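Local coordinates for exopolyphosphatase (Aquifex aeolicus, PDB 1T6C), which probably hydrolyses phosphoanhydride bonds of polyphosphate or guanosine pentaphosphate and has an actin-like fold, at residues A[66-74]-A[105-113]; A[10-18]-A[27-36]. One frame throughout, in Å; residues are numbered along the deposited sequence. Where two conformers were deposited one is given.

Interaction 1. Residues A[66-74]-A[105-113]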
ATOM      1  N   THR A  66      17.962  11.650   0.289  1.00 17.75           N
ATOM      2  CA  THR A  66      16.564  11.789   0.716  1.00 16.44           C
ATOM      3  C   THR A  66      16.274  13.244   1.095  1.00 16.30           C
ATOM      4  O   THR A  66      15.262  13.797   0.677  1.00 15.09           O
ATOM      5  CB  THR A  66      16.250  10.833   1.859  1.00 15.83           C
ATOM      6  OG1 THR A  66      16.372   9.474   1.429  1.00 16.07           O
ATOM      7  CG2 THR A  66      14.780  10.951   2.297  1.00 14.85           C
ATOM      8  N   ILE A  67      17.202  13.887   1.809  1.00 16.37           N
ATOM      9  CA  ILE A  67      17.047  15.295   2.139  1.00 17.03           C
ATOM     10  C   ILE A  67      16.965  16.134   0.851  1.00 16.64           C
ATOM     11  O   ILE A  67      16.135  17.027   0.753  1.00 15.46           O
ATOM     12  CB  ILE A  67      18.159  15.768   3.100  1.00 18.01           C
ATOM     13  CG1 ILE A  67      17.929  15.152   4.480  1.00 18.48           C
ATOM     14  CG2 ILE A  67      18.211  17.291   3.207  1.00 18.41           C
ATOM     15  CD1 ILE A  67      18.993  15.436   5.459  1.00 20.94           C
ATOM     16  N   GLN A  68      17.799  15.856  -0.154  1.00 17.66           N
ATOM     17  CA  GLN A  68      17.751  16.648  -1.387  1.00 17.94           C
ATOM     18  C   GLN A  68      16.411  16.485  -2.111  1.00 16.19           C
ATOM     19  O   GLN A  68      15.871  17.460  -2.584  1.00 16.19           O
ATOM     20  CB  GLN A  68      18.929  16.319  -2.324  1.00 19.26           C
ATOM     21  CG  GLN A  68      19.079  17.267  -3.552  1.00 25.16           C
ATOM     22  CD  GLN A  68      18.739  18.761  -3.286  1.00 31.40           C
ATOM     23  OE1 GLN A  68      17.684  19.280  -3.741  1.00 34.25           O
ATOM     24  NE2 GLN A  68      19.626  19.447  -2.562  1.00 34.62           N
ATOM     25  N   VAL A  69      15.863  15.277  -2.133  1.00 16.00           N
ATOM     26  CA  VAL A  69      14.553  15.014  -2.747  1.00 14.74           C
ATOM     27  C   VAL A  69      13.458  15.790  -2.012  1.00 14.14           C
ATOM     28  O   VAL A  69      12.557  16.364  -2.632  1.00 13.65           O
ATOM     29  CB  VAL A  69      14.202  13.505  -2.736  1.00 14.71           C
ATOM     30  CG1 VAL A  69      12.737  13.288  -3.081  1.00 17.84           C
ATOM     31  CG2 VAL A  69      15.115  12.742  -3.702  1.00 16.94           C
ATOM     32  N   LEU A  70      13.556  15.810  -0.687  1.00 13.83           N
ATOM     33  CA  LEU A  70      12.566  16.482   0.133  1.00 13.28           C
ATOM     34  C   LEU A  70      12.629  17.987  -0.108  1.00 13.03           C
ATOM     35  O   LEU A  70      11.599  18.639  -0.131  1.00 12.36           O
ATOM     36  CB  LEU A  70      12.715  16.121   1.627  1.00 12.79           C
ATOM     37  CG  LEU A  70      12.400  14.684   1.985  1.00 11.88           C
ATOM     38  CD1 LEU A  70      12.762  14.353   3.405  1.00 14.18           C
ATOM     39  CD2 LEU A  70      10.907  14.379   1.750  1.00 12.92           C
ATOM     40  N   LYS A  71      13.831  18.547  -0.285  1.00 14.74           N
ATOM     41  CA  LYS A  71      13.945  19.957  -0.629  1.00 15.22           C
ATOM     42  C   LYS A  71      13.240  20.258  -1.958  1.00 15.76           C
ATOM     43  O   LYS A  71      12.519  21.250  -2.066  1.00 15.96           O
ATOM     44  CB  LYS A  71      15.414  20.415  -0.646  1.00 16.27           C
ATOM     45  CG  LYS A  71      16.079  20.422   0.710  1.00 15.45           C
ATOM     46  CD  LYS A  71      17.579  20.741   0.581  1.00 18.05           C
ATOM     47  CE  LYS A  71      18.235  21.032   1.866  1.00 19.04           C
ATOM     48  NZ  LYS A  71      19.692  21.336   1.624  1.00 22.61           N
ATOM     49  N   GLU A  72      13.414  19.374  -2.944  1.00 16.08           N
ATOM     50  CA  GLU A  72      12.783  19.529  -4.243  1.00 16.39           C
ATOM     51  C   GLU A  72      11.269  19.445  -4.113  1.00 15.09           C
ATOM     52  O   GLU A  72      10.566  20.256  -4.684  1.00 14.28           O
ATOM     53  CB  GLU A  72      13.321  18.487  -5.207  1.00 18.35           C
ATOM     54  CG  GLU A  72      14.783  18.778  -5.521  1.00 24.14           C
ATOM     55  CD  GLU A  72      15.547  17.623  -6.135  1.00 32.97           C
ATOM     56  OE1 GLU A  72      14.915  16.599  -6.500  1.00 39.41           O
ATOM     57  OE2 GLU A  72      16.802  17.757  -6.266  1.00 39.64           O
ATOM     58  N   TYR A  73      10.787  18.539  -3.266  1.00 13.80           N
ATOM     59  CA  TYR A  73       9.346  18.442  -3.031  1.00 12.76           C
ATOM     60  C   TYR A  73       8.823  19.675  -2.328  1.00 13.75           C
ATOM     61  O   TYR A  73       7.774  20.178  -2.669  1.00 12.23           O
ATOM     62  CB  TYR A  73       9.009  17.193  -2.229  1.00 13.06           C
ATOM     63  CG  TYR A  73       9.186  15.871  -2.959  1.00 10.74           C
ATOM     64  CD1 TYR A  73       9.510  15.819  -4.327  1.00 14.00           C
ATOM     65  CD2 TYR A  73       8.955  14.688  -2.301  1.00  9.95           C
ATOM     66  CE1 TYR A  73       9.688  14.602  -4.967  1.00 15.35           C
ATOM     67  CE2 TYR A  73       9.071  13.491  -2.920  1.00 12.05           C
ATOM     68  CZ  TYR A  73       9.440  13.447  -4.266  1.00 13.30           C
ATOM     69  OH  TYR A  73       9.549  12.240  -4.864  1.00 15.83           O
ATOM     70  N   LYS A  74       9.565  20.205  -1.370  1.00 13.52           N
ATOM     71  CA  LYS A  74       9.125  21.412  -0.679  1.00 13.55           C
ATOM     72  C   LYS A  74       9.041  22.617  -1.642  1.00 13.53           C
ATOM     73  O   LYS A  74       8.148  23.437  -1.531  1.00 13.69           O
ATOM     74  CB  LYS A  74      10.078  21.706   0.499  1.00 14.61           C
ATOM     75  CG  LYS A  74       9.699  22.907   1.380  1.00 17.57           C
ATOM     76  CD  LYS A  74       8.281  22.827   1.953  1.00 20.29           C
ATOM     77  CE  LYS A  74       8.053  23.876   3.072  1.00 20.74           C
ATOM     78  NZ  LYS A  74       8.427  25.268   2.667  1.00 19.23           N
ATOM     79  N   ARG A 105      17.125  16.600  11.072  1.00 16.16           N
ATOM     80  CA  ARG A 105      17.707  17.306   9.918  1.00 16.12           C
ATOM     81  C   ARG A 105      16.613  17.768   8.958  1.00 15.38           C
ATOM     82  O   ARG A 105      16.696  18.835   8.398  1.00 14.86           O
ATOM     83  CB  ARG A 105      18.691  16.423   9.155  1.00 16.37           C
ATOM     84  CG  ARG A 105      20.012  16.168   9.860  1.00 18.51           C
ATOM     85  CD  ARG A 105      21.041  15.517   8.936  1.00 20.14           C
ATOM     86  NE  ARG A 105      21.395  16.411   7.829  1.00 21.21           N
ATOM     87  CZ  ARG A 105      22.067  16.045   6.740  1.00 23.16           C
ATOM     88  NH1 ARG A 105      22.533  14.810   6.611  1.00 22.17           N
ATOM     89  NH2 ARG A 105      22.311  16.942   5.793  1.00 24.53           N
ATOM     90  N   VAL A 106      15.577  16.954   8.775  1.00 15.02           N
ATOM     91  CA  VAL A 106      14.518  17.343   7.861  1.00 14.46           C
ATOM     92  C   VAL A 106      13.771  18.589   8.376  1.00 14.15           C
ATOM     93  O   VAL A 106      13.453  19.482   7.623  1.00 13.84           O
ATOM     94  CB  VAL A 106      13.557  16.171   7.563  1.00 14.63           C
ATOM     95  CG1 VAL A 106      12.399  16.621   6.687  1.00 15.41           C
ATOM     96  CG2 VAL A 106      14.302  15.044   6.878  1.00 14.66           C
ATOM     97  N   LYS A 107      13.574  18.677   9.680  1.00 13.92           N
ATOM     98  CA  LYS A 107      12.925  19.844  10.253  1.00 13.68           C
ATOM     99  C   LYS A 107      13.755  21.082   9.986  1.00 13.55           C
ATOM    100  O   LYS A 107      13.254  22.117   9.587  1.00 14.79           O
ATOM    101  CB  LYS A 107      12.758  19.672  11.770  1.00 14.01           C
ATOM    102  CG  LYS A 107      11.782  18.559  12.133  1.00 14.30           C
ATOM    103  CD  LYS A 107      11.757  18.211  13.605  1.00 17.34           C
ATOM    104  CE  LYS A 107      10.925  16.938  13.805  1.00 21.42           C
ATOM    105  NZ  LYS A 107      10.900  16.445  15.199  1.00 25.94           N
ATOM    106  N   ARG A 108      15.049  20.955  10.243  1.00 14.97           N
ATOM    107  CA  ARG A 108      15.924  22.114  10.228  1.00 15.77           C
ATOM    108  C   ARG A 108      16.266  22.547   8.803  1.00 16.58           C
ATOM    109  O   ARG A 108      16.328  23.740   8.514  1.00 18.05           O
ATOM    110  CB  ARG A 108      17.232  21.821  10.993  1.00 16.41           C
ATOM    111  CG  ARG A 108      17.073  21.418  12.446  1.00 17.74           C
ATOM    112  CD  ARG A 108      16.836  22.542  13.422  1.00 18.70           C
ATOM    113  NE  ARG A 108      15.509  23.148  13.337  1.00 15.78           N
ATOM    114  CZ  ARG A 108      14.414  22.648  13.906  1.00 15.12           C
ATOM    115  NH1 ARG A 108      14.447  21.511  14.574  1.00 13.12           N
ATOM    116  NH2 ARG A 108      13.276  23.293  13.784  1.00 15.68           N
ATOM    117  N   GLU A 109      16.478  21.581   7.922  1.00 17.08           N
ATOM    118  CA  GLU A 109      17.037  21.832   6.583  1.00 17.89           C
ATOM    119  C   GLU A 109      15.996  21.906   5.475  1.00 18.16           C
ATOM    120  O   GLU A 109      16.235  22.520   4.433  1.00 17.76           O
ATOM    121  CB  GLU A 109      18.089  20.778   6.252  1.00 18.18           C
ATOM    122  CG  GLU A 109      19.274  20.840   7.202  1.00 19.94           C
ATOM    123  CD  GLU A 109      20.224  19.673   7.073  1.00 23.54           C
ATOM    124  OE1 GLU A 109      20.393  19.202   5.938  1.00 23.45           O
ATOM    125  OE2 GLU A 109      20.765  19.215   8.117  1.00 23.25           O
ATOM    126  N   VAL A 110      14.831  21.277   5.692  1.00 16.84           N
ATOM    127  CA  VAL A 110      13.728  21.286   4.725  1.00 16.69           C
ATOM    128  C   VAL A 110      12.523  22.117   5.217  1.00 16.38           C
ATOM    129  O   VAL A 110      11.763  22.658   4.428  1.00 17.39           O
ATOM    130  CB  VAL A 110      13.277  19.834   4.366  1.00 16.84           C
ATOM    131  CG1 VAL A 110      12.240  19.875   3.274  1.00 17.57           C
ATOM    132  CG2 VAL A 110      14.472  18.957   3.974  1.00 17.13           C
ATOM    133  N   GLY A 111      12.331  22.217   6.532  1.00 15.61           N
ATOM    134  CA  GLY A 111      11.231  22.987   7.055  1.00 16.11           C
ATOM    135  C   GLY A 111       9.957  22.196   7.181  1.00 15.49           C
ATOM    136  O   GLY A 111       8.868  22.770   7.284  1.00 15.89           O
ATOM    137  N   LEU A 112      10.112  20.880   7.282  1.00 15.61           N
ATOM    138  CA  LEU A 112       8.999  19.937   7.247  1.00 16.13           C
ATOM    139  C   LEU A 112       9.105  18.993   8.445  1.00 14.78           C
ATOM    140  O   LEU A 112      10.188  18.467   8.714  1.00 14.51           O
ATOM    141  CB  LEU A 112       9.032  19.110   5.960  0.50 16.83           C
ATOM    142  CG  LEU A 112       7.887  19.159   4.944  0.50 19.53           C
ATOM    143  CD1 LEU A 112       7.077  20.419   4.967  0.50 18.77           C
ATOM    144  CD2 LEU A 112       8.484  18.909   3.563  0.50 18.21           C
ATOM    145  N   VAL A 113       8.001  18.771   9.137  1.00 13.05           N
ATOM    146  CA  VAL A 113       7.879  17.667  10.095  1.00 13.20           C
ATOM    147  C   VAL A 113       7.424  16.402   9.369  1.00 13.40           C
ATOM    148  O   VAL A 113       6.465  16.446   8.614  1.00 15.10           O
ATOM    149  CB  VAL A 113       6.894  18.001  11.248  1.00 14.17           C
ATOM    150  CG1 VAL A 113       6.709  16.833  12.161  1.00 14.82           C
ATOM    151  CG2 VAL A 113       7.434  19.182  12.044  1.00 15.78           C
TER
HETATM  152  O   HOH W   1      20.871  21.022   4.022  1.00 34.18           O
HETATM  153  O   HOH W   2      10.862  25.264   3.476  1.00 35.24           O
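Ile-67 and Arg-105 meet methyl to flat group: CD1 sits over the centre of one guanidinium face, 3.4 Å from CZ, and the two side chains cross at about a right angle. Leu-70 CD1 rests against both methyls of Val-106, 3.9 Å from CG2, while Val-110 is set among Ile-67, Leu-70, Lys-71 and Lys-74, residues spaced i, i+3, i+4 and i+7 along one helix. The CG1 of Val-110, anti to the backbone N (chi1 -174°), lies 3.7 Å from Leu-70 O and also meets Lys-74 CB; its CG2 lies beside Lys-71 CG.

Two helices of the actin-like N-terminal half meet here, 60-79 and 99-109; the axes of their segments 66-74 and 105-109 approach to 10.7 Å at an angle of 44°. The second helix ends within the contact, where Gly-111 leaves the helical path with positive phi and leads into strand 114-116.

Charged groups line the margin. Arg-105 grips Glu-109 side-on, NE donating to OE2 at 2.9 Å almost straight (173°) and NH2 to OE1 at a more bent angle, while its NH1 pairs with Glu-64. These bonds fix the rotation of the guanidinium and keep one face turned to the isoleucine methyl. Replacing Arg-105 with an alanine would probably leave both Glu-109 and Glu-64 without their charged mate and uncover the CD1 end of Ile-67.

Water carries the polar links between the segments. One molecule accepts from Lys-71 NZ and donates to Glu-109 OE1, each at 2.7 Å, bridging opposite charges that do not touch directly. A second accepts from Lys-74 NZ and donates to Val-110 O, 2.9 Å away; the lysine, bent at chi2 and chi4, also forms a salt bridge with Asp-78.

Interaction 2. Residues A[10-18]-A[27-36]; sequences PIMRVASID and TIAQIKDGKL
Arg-13 and Gln-30 face each other as a non-hydrogen-bonded pair in an antiparallel ladder. From Arg-13, CB lies 3.6 Å from Ala-29 O and CG passes the same oxygen, 4.4 Å from Gln-30 CB. The chain then runs extended through CD to NE, which donates to a water at 3.0 Å in the guanidinium plane; Gln-30 NE2 comes so close to that water that its own bond there is doubtful. Past CZ, at the tip, NH1 bonds to Phe-80 O.

Six backbone bonds, two each at Met-12 with Ile-31, Val-14 with Ala-29 and Ser-16 with Thr-27, tie the strands of this beta hairpin. Ile-31 CG2, placed between its own backbone N and carbonyl carbon (chi1 177° for CG1), lies 3.3 Å from Met-12 O and touches Met-12 CB at 3.7 Å. Beyond the ladder, Ile-11 lies alongside Lys-32, both pointing the same way, and a type I' turn from Lys-32 to Lys-35 starts the next strand. Ser-16 OG is bonded to Arg-301 O, and a water lies among Ser-16 OG, Asp-18 OD1 and Thr-27 OG1.

Strand 12-19 is flanked by 23-32 and, in parallel, by 84-89. Helix 300-313 covers the face of Ser-16 and Thr-27 through Val-304 and Leu-305, whereas Val-82 packs against Ala-15 and Ile-28 on the other face.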
ATOM      1  N   PRO A  10     -13.807  27.974  -2.073  1.00 31.27           N
ATOM      2  CA  PRO A  10     -12.611  28.166  -2.945  1.00 30.63           C
ATOM      3  C   PRO A  10     -11.783  26.886  -3.016  1.00 28.66           C
ATOM      4  O   PRO A  10     -11.721  26.136  -2.046  1.00 28.99           O
ATOM      5  CB  PRO A  10     -11.823  29.284  -2.241  1.00 31.06           C
ATOM      6  CG  PRO A  10     -12.430  29.406  -0.871  1.00 32.00           C
ATOM      7  CD  PRO A  10     -13.521  28.393  -0.695  1.00 31.75           C
ATOM      8  N   ILE A  11     -11.177  26.647  -4.165  1.00 27.01           N
ATOM      9  CA  ILE A  11     -10.305  25.500  -4.349  1.00 25.43           C
ATOM     10  C   ILE A  11      -9.145  25.570  -3.348  1.00 23.58           C
ATOM     11  O   ILE A  11      -8.581  26.630  -3.112  1.00 22.56           O
ATOM     12  CB  ILE A  11      -9.760  25.481  -5.809  1.00 26.30           C
ATOM     13  CG1 ILE A  11     -10.893  25.157  -6.796  1.00 27.44           C
ATOM     14  CG2 ILE A  11      -8.607  24.485  -5.962  1.00 26.32           C
ATOM     15  CD1 ILE A  11     -10.598  25.558  -8.242  1.00 31.26           C
ATOM     16  N   MET A  12      -8.805  24.426  -2.756  1.00 20.89           N
ATOM     17  CA  MET A  12      -7.636  24.326  -1.905  1.00 19.26           C
ATOM     18  C   MET A  12      -6.773  23.193  -2.449  1.00 17.15           C
ATOM     19  O   MET A  12      -7.276  22.184  -2.929  1.00 17.07           O
ATOM     20  CB  MET A  12      -8.051  24.011  -0.466  1.00 20.25           C
ATOM     21  CG  MET A  12      -6.897  23.764   0.440  1.00 23.01           C
ATOM     22  SD  MET A  12      -7.344  23.668   2.146  1.00 27.80           S
ATOM     23  CE  MET A  12      -7.859  25.408   2.473  1.00 30.96           C
ATOM     24  N   ARG A  13      -5.478  23.378  -2.379  1.00 15.04           N
ATOM     25  CA  ARG A  13      -4.544  22.302  -2.692  1.00 13.91           C
ATOM     26  C   ARG A  13      -3.957  21.719  -1.412  1.00 13.40           C
ATOM     27  O   ARG A  13      -3.666  22.440  -0.445  1.00 14.02           O
ATOM     28  CB  ARG A  13      -3.445  22.806  -3.605  1.00 14.00           C
ATOM     29  CG  ARG A  13      -3.958  23.212  -4.963  1.00 15.29           C
ATOM     30  CD  ARG A  13      -2.930  23.909  -5.782  1.00 16.84           C
ATOM     31  NE  ARG A  13      -3.370  24.033  -7.156  1.00 16.07           N
ATOM     32  CZ  ARG A  13      -2.639  24.602  -8.086  1.00 15.96           C
ATOM     33  NH1 ARG A  13      -1.428  25.087  -7.803  1.00 18.03           N
ATOM     34  NH2 ARG A  13      -3.089  24.669  -9.319  1.00 17.89           N
ATOM     35  N   VAL A  14      -3.776  20.393  -1.411  1.00 11.88           N
ATOM     36  CA  VAL A  14      -3.248  19.631  -0.272  1.00 12.11           C
ATOM     37  C   VAL A  14      -2.222  18.649  -0.818  1.00 11.28           C
ATOM     38  O   VAL A  14      -2.241  18.304  -1.997  1.00 11.28           O
ATOM     39  CB  VAL A  14      -4.386  18.916   0.526  1.00 12.37           C
ATOM     40  CG1 VAL A  14      -5.352  19.972   1.046  1.00 13.48           C
ATOM     41  CG2 VAL A  14      -5.103  17.882  -0.285  1.00 14.30           C
ATOM     42  N   ALA A  15      -1.294  18.243   0.025  1.00 10.75           N
ATOM     43  CA  ALA A  15      -0.261  17.320  -0.393  1.00  9.71           C
ATOM     44  C   ALA A  15       0.111  16.344   0.692  1.00  9.80           C
ATOM     45  O   ALA A  15       0.003  16.630   1.886  1.00 10.07           O
ATOM     46  CB  ALA A  15       0.962  18.068  -0.780  1.00 10.48           C
ATOM     47  N   SER A  16       0.628  15.204   0.245  1.00  9.99           N
ATOM     48  CA  SER A  16       1.156  14.180   1.122  1.00 10.00           C
ATOM     49  C   SER A  16       2.535  13.809   0.646  1.00 10.50           C
ATOM     50  O   SER A  16       2.788  13.832  -0.559  1.00 10.42           O
ATOM     51  CB  SER A  16       0.265  12.922   1.189  1.00 11.54           C
ATOM     52  OG  SER A  16       0.245  12.253  -0.036  1.00 13.69           O
ATOM     53  N   ILE A  17       3.400  13.497   1.598  1.00 10.03           N
ATOM     54  CA  ILE A  17       4.740  12.947   1.318  1.00  9.60           C
ATOM     55  C   ILE A  17       4.820  11.672   2.130  1.00 10.70           C
ATOM     56  O   ILE A  17       4.493  11.655   3.316  1.00 10.65           O
ATOM     57  CB  ILE A  17       5.804  13.935   1.730  1.00 10.09           C
ATOM     58  CG1 ILE A  17       5.769  15.165   0.825  1.00 12.33           C
ATOM     59  CG2 ILE A  17       7.157  13.268   1.702  1.00 10.84           C
ATOM     60  CD1 ILE A  17       6.704  16.266   1.247  1.00 13.46           C
ATOM     61  N   ASP A  18       5.231  10.592   1.482  1.00 11.63           N
ATOM     62  CA  ASP A  18       5.461   9.306   2.125  1.00 12.78           C
ATOM     63  C   ASP A  18       6.902   8.866   1.893  1.00 12.34           C
ATOM     64  O   ASP A  18       7.350   8.765   0.767  1.00 13.40           O
ATOM     65  CB  ASP A  18       4.425   8.252   1.768  0.70 13.57           C
ATOM     66  CG  ASP A  18       4.448   7.866   0.380  0.70 18.44           C
ATOM     67  OD1 ASP A  18       4.128   8.739  -0.473  0.70 23.51           O
ATOM     68  OD2 ASP A  18       4.745   6.694   0.027  0.70 23.85           O
ATOM     69  N   THR A  27       2.452  13.591  -3.446  1.00 10.52           N
ATOM     70  CA  THR A  27       1.167  13.656  -4.103  1.00 11.17           C
ATOM     71  C   THR A  27       0.489  14.992  -3.788  1.00 11.82           C
ATOM     72  O   THR A  27       0.387  15.352  -2.646  1.00 10.66           O
ATOM     73  CB  THR A  27       0.251  12.485  -3.640  1.00 12.52           C
ATOM     74  OG1 THR A  27       0.947  11.228  -3.754  1.00 13.72           O
ATOM     75  CG2 THR A  27      -0.999  12.397  -4.528  1.00 14.04           C
ATOM     76  N   ILE A  28       0.077  15.726  -4.812  1.00 11.69           N
ATOM     77  CA  ILE A  28      -0.596  17.012  -4.649  1.00 12.08           C
ATOM     78  C   ILE A  28      -1.972  16.861  -5.257  1.00 12.55           C
ATOM     79  O   ILE A  28      -2.096  16.343  -6.372  1.00 12.81           O
ATOM     80  CB  ILE A  28       0.141  18.185  -5.312  1.00 12.12           C
ATOM     81  CG1 ILE A  28       1.581  18.328  -4.788  1.00 12.84           C
ATOM     82  CG2 ILE A  28      -0.626  19.472  -5.074  1.00 13.39           C
ATOM     83  CD1 ILE A  28       2.364  19.497  -5.360  1.00 13.68           C
ATOM     84  N   ALA A  29      -2.995  17.312  -4.534  1.00 12.07           N
ATOM     85  CA  ALA A  29      -4.370  17.224  -5.005  1.00 12.75           C
ATOM     86  C   ALA A  29      -5.021  18.590  -4.857  1.00 12.74           C
ATOM     87  O   ALA A  29      -4.597  19.404  -4.032  1.00 13.36           O
ATOM     88  CB  ALA A  29      -5.104  16.210  -4.245  1.00 12.86           C
ATOM     89  N   GLN A  30      -6.037  18.834  -5.671  1.00 14.20           N
ATOM     90  CA  GLN A  30      -6.954  19.961  -5.429  1.00 16.32           C
ATOM     91  C   GLN A  30      -8.266  19.436  -4.904  1.00 16.86           C
ATOM     92  O   GLN A  30      -8.691  18.353  -5.276  1.00 16.68           O
ATOM     93  CB  GLN A  30      -7.156  20.776  -6.710  1.00 17.70           C
ATOM     94  CG  GLN A  30      -7.782  20.057  -7.851  1.00 21.00           C
ATOM     95  CD  GLN A  30      -8.538  20.993  -8.821  1.00 25.92           C
ATOM     96  OE1 GLN A  30      -9.683  20.692  -9.244  1.00 27.59           O
ATOM     97  NE2 GLN A  30      -7.903  22.112  -9.173  1.00 27.78           N
ATOM     98  N   ILE A  31      -8.898  20.196  -4.012  1.00 17.19           N
ATOM     99  CA  ILE A  31     -10.240  19.896  -3.587  1.00 19.49           C
ATOM    100  C   ILE A  31     -11.143  21.026  -4.104  1.00 19.64           C
ATOM    101  O   ILE A  31     -10.876  22.193  -3.850  1.00 19.01           O
ATOM    102  CB  ILE A  31     -10.334  19.700  -2.053  1.00 20.89           C
ATOM    103  CG1 ILE A  31     -11.786  19.460  -1.626  1.00 23.19           C
ATOM    104  CG2 ILE A  31      -9.803  20.856  -1.332  1.00 23.58           C
ATOM    105  CD1 ILE A  31     -12.230  18.003  -1.660  1.00 25.22           C
ATOM    106  N   LYS A  32     -12.166  20.650  -4.856  1.00 21.55           N
ATOM    107  CA  LYS A  32     -13.080  21.598  -5.500  1.00 23.31           C
ATOM    108  C   LYS A  32     -14.506  21.071  -5.300  1.00 24.82           C
ATOM    109  O   LYS A  32     -14.840  20.055  -5.859  1.00 24.32           O
ATOM    110  CB  LYS A  32     -12.720  21.673  -6.987  1.00 24.01           C
ATOM    111  CG  LYS A  32     -13.651  22.492  -7.916  1.00 27.03           C
ATOM    112  CD  LYS A  32     -13.106  22.397  -9.337  1.00 31.32           C
ATOM    113  CE  LYS A  32     -14.102  22.795 -10.390  1.00 34.48           C
ATOM    114  NZ  LYS A  32     -13.359  23.108 -11.649  1.00 37.67           N
ATOM    115  N   ASP A  33     -15.315  21.754  -4.495  1.00 27.06           N
ATOM    116  CA  ASP A  33     -16.673  21.304  -4.144  1.00 29.05           C
ATOM    117  C   ASP A  33     -16.712  19.847  -3.655  1.00 29.76           C
ATOM    118  O   ASP A  33     -17.497  19.019  -4.144  1.00 30.65           O
ATOM    119  CB  ASP A  33     -17.608  21.496  -5.331  1.00 29.63           C
ATOM    120  CG  ASP A  33     -17.666  22.934  -5.785  1.00 30.92           C
ATOM    121  OD1 ASP A  33     -17.547  23.828  -4.909  1.00 34.04           O
ATOM    122  OD2 ASP A  33     -17.791  23.252  -6.990  1.00 36.48           O
ATOM    123  N   GLY A  34     -15.843  19.546  -2.702  1.00 30.53           N
ATOM    124  CA  GLY A  34     -15.761  18.215  -2.118  1.00 30.47           C
ATOM    125  C   GLY A  34     -15.081  17.146  -2.970  1.00 30.00           C
ATOM    126  O   GLY A  34     -14.908  16.014  -2.511  1.00 31.28           O
ATOM    127  N   LYS A  35     -14.708  17.477  -4.198  1.00 28.69           N
ATOM    128  CA  LYS A  35     -14.055  16.536  -5.091  1.00 27.28           C
ATOM    129  C   LYS A  35     -12.524  16.706  -5.048  1.00 24.76           C
ATOM    130  O   LYS A  35     -11.997  17.773  -5.336  1.00 22.21           O
ATOM    131  CB  LYS A  35     -14.566  16.739  -6.516  1.00 28.48           C
ATOM    132  CG  LYS A  35     -14.570  15.496  -7.409  1.00 32.80           C
ATOM    133  CD  LYS A  35     -15.559  14.372  -6.948  1.00 37.22           C
ATOM    134  CE  LYS A  35     -16.907  14.876  -6.363  1.00 39.55           C
ATOM    135  NZ  LYS A  35     -16.868  15.042  -4.861  1.00 41.92           N
ATOM    136  N   LEU A  36     -11.832  15.626  -4.694  1.00 22.15           N
ATOM    137  CA  LEU A  36     -10.370  15.553  -4.729  1.00 20.88           C
ATOM    138  C   LEU A  36      -9.888  15.061  -6.087  1.00 20.39           C
ATOM    139  O   LEU A  36     -10.308  13.986  -6.544  1.00 21.67           O
ATOM    140  CB  LEU A  36      -9.886  14.544  -3.692  1.00 20.75           C
ATOM    141  CG  LEU A  36      -9.341  14.948  -2.342  1.00 21.36           C
ATOM    142  CD1 LEU A  36      -8.921  13.658  -1.638  1.00 21.28           C
ATOM    143  CD2 LEU A  36      -8.193  15.901  -2.426  1.00 20.95           C
TER
HETATM  144  O   HOH W   3     -12.341  23.452  -1.958  1.00 40.78           O
HETATM  145  O   HOH W   4      -5.908  23.536  -8.669  1.00 26.95           O
HETATM  146  O   HOH W   5       2.523  10.849  -1.403  1.00 14.59           O

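Interaction 2 lies in the five-stranded sheet, interaction 1 in the helical layer packed on it. The first of these joins adjacent strands through regular backbone bonds; the second joins two helices through side chains and bridging waters. Each is partly buried, with apolar residues inside and charged ones toward solvent: Lys-71, Lys-74 and Glu-109 in interaction 1, and Lys-32 at the exposed turn end of interaction 2, where the aliphatic Ile-11 lies along its chain. Ile-17 is the meeting point, since its CG2 lies 3.9 Å from Leu-70 CD2 and its CD1 packs on Tyr-73 CB, so helix 60-79 rests on strand 12-19.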